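Long-range contact in oxidoreductase, fmn-binding (PDB 4AWU), which binds FMN and probably acts as an NAD(P)H-dependent oxidoreductase of the old yellow enzyme family: residues L25-A30 with K355-Y360. The protein carries 1 engineered substitution. Numbering follows the deposited sequence.
Engineered in segment 25-30: Leu25 (natural residue Met). With FMN (flavin mononucleotide), chain B; 4CH (4-chlorophenol), chain E; 4CH (4-chlorophenol), chain D.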
loop_
_atom_site.group_PDB
_atom_site.type_symbol
_atom_site.label_atom_id
_atom_site.label_comp_id
_atom_site.label_asym_id
_atom_site.label_seq_id
_atom_site.Cartn_x
_atom_site.Cartn_y
_atom_site.Cartn_z
ATOM N N LEU A 25 -0.688 1.730 6.362
ATOM C CA LEU A 25 -1.156 2.951 6.997
ATOM C C LEU A 25 0.015 3.895 7.241
ATOM O O LEU A 25 0.758 3.752 8.209
ATOM C CB LEU A 25 -1.863 2.634 8.316
ATOM C CG LEU A 25 -3.114 1.763 8.195
ATOM C CD1 LEU A 25 -3.393 1.080 9.522
ATOM C CD2 LEU A 25 -4.321 2.582 7.742
ATOM N N THR A 26 0.176 4.850 6.333
ATOM C CA THR A 26 1.146 5.922 6.474
ATOM C C THR A 26 0.933 6.647 7.793
ATOM O O THR A 26 -0.157 7.144 8.066
ATOM C CB THR A 26 1.018 6.912 5.301
ATOM O OG1 THR A 26 1.439 6.264 4.095
ATOM C CG2 THR A 26 1.860 8.156 5.528
ATOM N N ARG A 27 1.976 6.683 8.617
ATOM C CA ARG A 27 1.924 7.385 9.893
ATOM C C ARG A 27 2.977 8.492 9.955
ATOM O O ARG A 27 2.991 9.297 10.883
ATOM C CB ARG A 27 2.119 6.406 11.049
ATOM C CG ARG A 27 1.205 5.188 11.003
ATOM C CD ARG A 27 -0.274 5.566 10.927
ATOM N NE ARG A 27 -0.656 6.460 12.016
ATOM C CZ ARG A 27 -0.959 6.058 13.247
ATOM N NH1 ARG A 27 -0.939 4.771 13.560
ATOM N NH2 ARG A 27 -1.281 6.946 14.171
ATOM N N SER A 28 3.860 8.524 8.963
ATOM C CA SER A 28 4.861 9.584 8.863
ATOM C C SER A 28 5.589 9.817 10.190
ATOM O O SER A 28 5.671 10.943 10.684
ATOM C CB SER A 28 4.191 10.867 8.380
ATOM O OG SER A 28 3.452 10.606 7.201
ATOM N N ARG A 29 6.128 8.744 10.752
ATOM C CA ARG A 29 6.847 8.812 12.016
ATOM C C ARG A 29 8.335 8.544 11.801
ATOM O O ARG A 29 9.078 8.384 12.765
ATOM C CB ARG A 29 6.295 7.779 13.006
ATOM C CG ARG A 29 4.825 7.956 13.409
ATOM C CD ARG A 29 4.571 9.331 13.996
ATOM N NE ARG A 29 3.555 9.344 15.053
ATOM C CZ ARG A 29 2.239 9.363 14.855
ATOM N NH1 ARG A 29 1.732 9.337 13.632
ATOM N NH2 ARG A 29 1.421 9.405 15.894
ATOM N N ALA A 30 8.765 8.489 10.542
ATOM C CA ALA A 30 10.138 8.094 10.226
ATOM C C ALA A 30 11.129 9.083 10.811
ATOM O O ALA A 30 10.916 10.294 10.758
ATOM C CB ALA A 30 10.338 7.980 8.729
ATOM N N LYS A 355 2.672 9.309 20.861
ATOM C CA LYS A 355 1.295 9.684 21.155
ATOM C C LYS A 355 0.434 9.547 19.907
ATOM O O LYS A 355 0.729 10.128 18.863
ATOM C CB LYS A 355 1.227 11.112 21.702
ATOM C CG LYS A 355 1.735 11.237 23.129
ATOM C CD LYS A 355 1.757 12.681 23.591
ATOM C CE LYS A 355 2.115 12.785 25.062
ATOM N NZ LYS A 355 2.304 14.200 25.478
ATOM N N GLY A 356 -0.633 8.767 20.018
ATOM C CA GLY A 356 -1.499 8.510 18.892
ATOM C C GLY A 356 -0.932 7.435 17.994
ATOM O O GLY A 356 -1.442 7.211 16.906
ATOM N N LEU A 357 0.126 6.771 18.454
ATOM C CA LEU A 357 0.753 5.698 17.688
ATOM C C LEU A 357 0.815 4.412 18.508
ATOM O O LEU A 357 0.223 3.403 18.134
ATOM C CB LEU A 357 2.165 6.092 17.259
ATOM C CG LEU A 357 2.856 5.087 16.333
ATOM C CD1 LEU A 357 2.304 5.204 14.923
ATOM C CD2 LEU A 357 4.371 5.256 16.336
ATOM N N THR A 358 1.532 4.457 19.629
ATOM C CA THR A 358 1.773 3.261 20.431
ATOM C C THR A 358 1.043 3.280 21.772
ATOM O O THR A 358 1.150 2.334 22.553
ATOM C CB THR A 358 3.280 3.066 20.695
ATOM O OG1 THR A 358 3.821 4.241 21.311
ATOM C CG2 THR A 358 4.028 2.796 19.393
ATOM N N ASP A 359 0.293 4.343 22.040
ATOM C CA ASP A 359 -0.372 4.471 23.332
ATOM C C ASP A 359 -1.889 4.284 23.266
ATOM O O ASP A 359 -2.610 4.662 24.193
ATOM C CB ASP A 359 -0.002 5.801 23.997
ATOM C CG ASP A 359 -0.489 7.002 23.223
ATOM O OD1 ASP A 359 -1.042 6.827 22.119
ATOM O OD2 ASP A 359 -0.313 8.130 23.735
ATOM N N TYR A 360 -2.376 3.691 22.182
ATOM C CA TYR A 360 -3.737 3.171 22.185
ATOM C C TYR A 360 -3.706 1.864 22.958
ATOM O O TYR A 360 -3.011 0.926 22.569
ATOM C CB TYR A 360 -4.245 2.909 20.773
ATOM C CG TYR A 360 -4.570 4.142 19.960
ATOM C CD1 TYR A 360 -5.785 4.797 20.105
ATOM C CD2 TYR A 360 -3.678 4.625 19.018
ATOM C CE1 TYR A 360 -6.092 5.913 19.346
ATOM C CE2 TYR A 360 -3.980 5.733 18.253
ATOM C CZ TYR A 360 -5.188 6.372 18.418
ATOM O OH TYR A 360 -5.481 7.478 17.644
HETATM N N1 FMN B . -3.196 2.715 1.742
HETATM C C2 FMN B . -2.046 2.379 1.067
HETATM O O2 FMN B . -2.133 1.646 0.084
HETATM N N3 FMN B . -0.819 2.859 1.485
HETATM C C4 FMN B . -0.739 3.741 2.543
HETATM O O4 FMN B . 0.358 4.030 3.022
HETATM C C4A FMN B . -1.901 4.062 3.233
HETATM N N5 FMN B . -1.848 4.921 4.297
HETATM C C5A FMN B . -2.994 5.260 4.972
HETATM C C6 FMN B . -2.898 6.074 6.089
HETATM C C7 FMN B . -4.034 6.383 6.825
HETATM C C7M FMN B . -3.893 7.267 8.028
HETATM C C8 FMN B . -5.277 5.906 6.408
HETATM C C8M FMN B . -6.510 6.193 7.213
HETATM C C9 FMN B . -5.365 5.071 5.300
HETATM C C9A FMN B . -4.215 4.713 4.600
HETATM N N10 FMN B . -4.285 3.903 3.483
HETATM C C10 FMN B . -3.131 3.567 2.815
HETATM C "C1'" FMN B . -5.567 3.232 3.093
HETATM C "C2'" FMN B . -5.815 2.088 4.078
HETATM O "O2'" FMN B . -4.814 1.108 3.896
HETATM C "C3'" FMN B . -7.186 1.440 3.899
HETATM O "O3'" FMN B . -7.246 0.810 2.638
HETATM C "C4'" FMN B . -8.303 2.475 4.044
HETATM O "O4'" FMN B . -8.117 3.215 5.234
HETATM C "C5'" FMN B . -9.697 1.855 4.070
HETATM O "O5'" FMN B . -9.798 0.882 5.088
HETATM P P FMN B . -10.549 1.208 6.481
HETATM O O1P FMN B . -9.729 2.243 7.215
HETATM O O2P FMN B . -11.927 1.756 6.200
HETATM O O3P FMN B . -10.652 -0.072 7.270
HETATM CL CL9 4CH E . -0.397 16.116 8.423
HETATM C C4 4CH E . 0.809 15.183 7.614
HETATM C C5 4CH E . 2.139 15.283 8.001
HETATM C C6 4CH E . 3.101 14.513 7.363
HETATM C C1 4CH E . 2.726 13.652 6.343
HETATM O O7 4CH E . 3.674 12.868 5.731
HETATM C C2 4CH E . 1.400 13.551 5.953
HETATM C C3 4CH E . 0.438 14.318 6.592
HETATM CL CL9 4CH D . -2.169 8.856 4.044
HETATM C C4 4CH D . -2.253 7.774 2.707
HETATM C C5 4CH D . -1.084 7.429 2.059
HETATM C C6 4CH D . -1.125 6.554 0.990
HETATM C C1 4CH D . -2.335 6.035 0.568
HETATM O O7 4CH D . -2.348 5.163 -0.490
HETATM C C2 4CH D . -3.514 6.378 1.216
HETATM C C3 4CH D . -3.472 7.257 2.288
HETATM O O HOH W 1 -1.693 3.836 16.179
#
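Leu357 lays CD1 over a face of each of two guanidinium groups, those of Arg27 and Arg29. Leu357 CD1 lies 3.5 Å from Arg27 NH1, near the rim of that group, but over the centre of the Arg29 group. With CG opposite its backbone N (chi1 -174°), Leu357 turns its branch toward both arginines, an apolar cover suited to flat faces whose edges do the bonding. Arg27 NH2 donates in its own plane to Gly356 O at 2.8 Å, while NH1 reaches a water that bonds in turn to Leu357 O. Leu349 O, Thr348 O and Tyr44 take other Arg27 protons. Arginine suits this place because its five N-H groups can serve several carbonyls at once; a leucine in its place would probably leave Gly356 O and the water without this donor. Bends at chi2 and chi3 fold Arg29 back, letting NH1 grip Arg27 O at 3.0 Å, on a lone pair. Arg29 NH2 bonds only weakly to Lys355 O, at 3.1 Å, and Arg29 NE bonds to Gly353 O. Thus the C-terminal tail is pinned to the loop after the first strand of the flavin-binding TIM barrel, where neighbouring Thr26 N meets FMN N5 at 2.9 Å.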